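Synaptonemal complex protein 2 (Mus musculus, PDB 5IWZ) is a major component of the axial and lateral elements of synaptonemal complexes in meiotic prophase and is required for SYCP3 insertion and chromosome synapsis. Local coordinates at residues L381-T384 / N385-K389. Sequence-based numbering, arbitrary orientation.
Sequences LEIT and NVTKK
T384 and N385 are neighbours on the first turn of helix 383-390, and E382 stands just before it at the N-cap position. The methyl CG2 of T384 comes within 4.1 Å of ND2 of N385, and the two side chains slant past each other. The E382 chain is extended beyond CG and carries its carboxylate across the N385 amide. The two planes are nearly perpendicular, 86° apart, and OE2 of E382 stays 4.0 Å from OD1 of N385, a loose approach between two oxygens. The backbone O of E382 takes a weak bond from N of V386, whose CG2 also packs against that oxygen at 3.5 Å. I383 O is gripped twice by T387: N donates at 2.9 Å and the hydroxyl OG1 at 2.7 Å. OG1 lies beside its own backbone N (chi1 -57°), which turns it back toward I383; it reaches the oxygen from above the carbonyl plane. This bond satisfies the polar group of a buried side chain. One residue on, N of K388 bonds weakly to T384 O, and the K388 side chain runs past that oxygen. I383 and V386 pack on F284 of strand 281-285, while T387 touches F311 and Y344. The hydroxyl bond to the carbonyl four residues back is typical of threonine in a helix, here the last of the modelled chain, packed on β-strands in the Spt16M-like domain, whose family is grouped with PH-like domains.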
loop_
_atom_site.group_PDB
_atom_site.type_symbol
_atom_site.label_atom_id
_atom_site.label_comp_id
_atom_site.label_asym_id
_atom_site.label_seq_id
_atom_site.Cartn_x
_atom_site.Cartn_y
_atom_site.Cartn_z
ATOM N N LEU A 381 -24.609 20.150 -2.712
ATOM C CA LEU A 381 -23.978 18.894 -2.318
ATOM C C LEU A 381 -24.064 18.693 -0.808
ATOM O O LEU A 381 -23.962 19.647 -0.033
ATOM C CB LEU A 381 -22.522 18.867 -2.784
ATOM C CG LEU A 381 -22.400 18.903 -4.313
ATOM C CD1 LEU A 381 -20.937 19.011 -4.726
ATOM C CD2 LEU A 381 -23.058 17.674 -4.945
ATOM N N GLU A 382 -24.251 17.438 -0.392
ATOM C CA GLU A 382 -24.446 17.094 1.021
ATOM C C GLU A 382 -23.112 16.934 1.767
ATOM O O GLU A 382 -22.778 15.872 2.286
ATOM C CB GLU A 382 -25.267 15.817 1.140
ATOM C CG GLU A 382 -26.748 15.945 0.812
ATOM C CD GLU A 382 -27.524 14.673 1.172
ATOM O OE1 GLU A 382 -28.287 14.183 0.316
ATOM O OE2 GLU A 382 -27.363 14.159 2.305
ATOM N N ILE A 383 -22.357 18.028 1.845
ATOM C CA ILE A 383 -21.027 17.954 2.452
ATOM C C ILE A 383 -21.130 17.598 3.932
ATOM O O ILE A 383 -20.344 16.793 4.448
ATOM C CB ILE A 383 -20.267 19.277 2.235
ATOM C CG1 ILE A 383 -20.107 19.566 0.729
ATOM C CG2 ILE A 383 -18.907 19.245 2.940
ATOM C CD1 ILE A 383 -19.835 18.309 -0.115
ATOM N N THR A 384 -22.121 18.161 4.631
ATOM C CA THR A 384 -22.179 18.019 6.082
ATOM C C THR A 384 -22.360 16.565 6.498
ATOM O O THR A 384 -21.626 16.057 7.357
ATOM C CB THR A 384 -23.300 18.892 6.648
ATOM O OG1 THR A 384 -22.902 20.269 6.586
ATOM C CG2 THR A 384 -23.583 18.519 8.095
ATOM N N ASN A 385 -23.324 15.865 5.892
ATOM C CA ASN A 385 -23.597 14.519 6.382
ATOM C C ASN A 385 -22.554 13.508 5.929
ATOM O O ASN A 385 -22.244 12.579 6.681
ATOM C CB ASN A 385 -25.003 14.087 5.977
ATOM C CG ASN A 385 -26.072 14.839 6.748
ATOM O OD1 ASN A 385 -27.100 15.215 6.193
ATOM N ND2 ASN A 385 -25.824 15.077 8.034
ATOM N N VAL A 386 -21.967 13.679 4.743
ATOM C CA VAL A 386 -20.883 12.780 4.347
ATOM C C VAL A 386 -19.633 13.011 5.200
ATOM O O VAL A 386 -18.974 12.057 5.624
ATOM C CB VAL A 386 -20.576 12.931 2.846
ATOM C CG1 VAL A 386 -19.387 12.061 2.480
ATOM C CG2 VAL A 386 -21.787 12.520 2.011
ATOM N N THR A 387 -19.269 14.272 5.454
ATOM C CA THR A 387 -18.010 14.520 6.161
ATOM C C THR A 387 -18.021 13.896 7.555
ATOM O O THR A 387 -16.994 13.389 8.022
ATOM C CB THR A 387 -17.707 16.016 6.240
ATOM O OG1 THR A 387 -17.665 16.565 4.919
ATOM C CG2 THR A 387 -16.328 16.247 6.878
ATOM N N LYS A 388 -19.180 13.870 8.218
ATOM C CA LYS A 388 -19.222 13.327 9.571
ATOM C C LYS A 388 -19.100 11.809 9.596
ATOM O O LYS A 388 -18.819 11.250 10.663
ATOM C CB LYS A 388 -20.494 13.778 10.293
ATOM C CG LYS A 388 -21.751 13.061 9.874
ATOM C CD LYS A 388 -22.980 13.951 10.049
ATOM C CE LYS A 388 -23.221 14.326 11.501
ATOM N NZ LYS A 388 -24.411 15.230 11.604
ATOM N N LYS A 389 -19.246 11.144 8.444
ATOM C CA LYS A 389 -18.992 9.707 8.350
ATOM C C LYS A 389 -17.502 9.379 8.301
ATOM O O LYS A 389 -17.105 8.274 8.692
ATOM C CB LYS A 389 -19.675 9.122 7.107
ATOM C CG LYS A 389 -21.197 9.331 7.033
ATOM C CD LYS A 389 -21.804 8.611 5.832
ATOM C CE LYS A 389 -22.905 9.431 5.153
ATOM N NZ LYS A 389 -24.167 9.531 5.936
#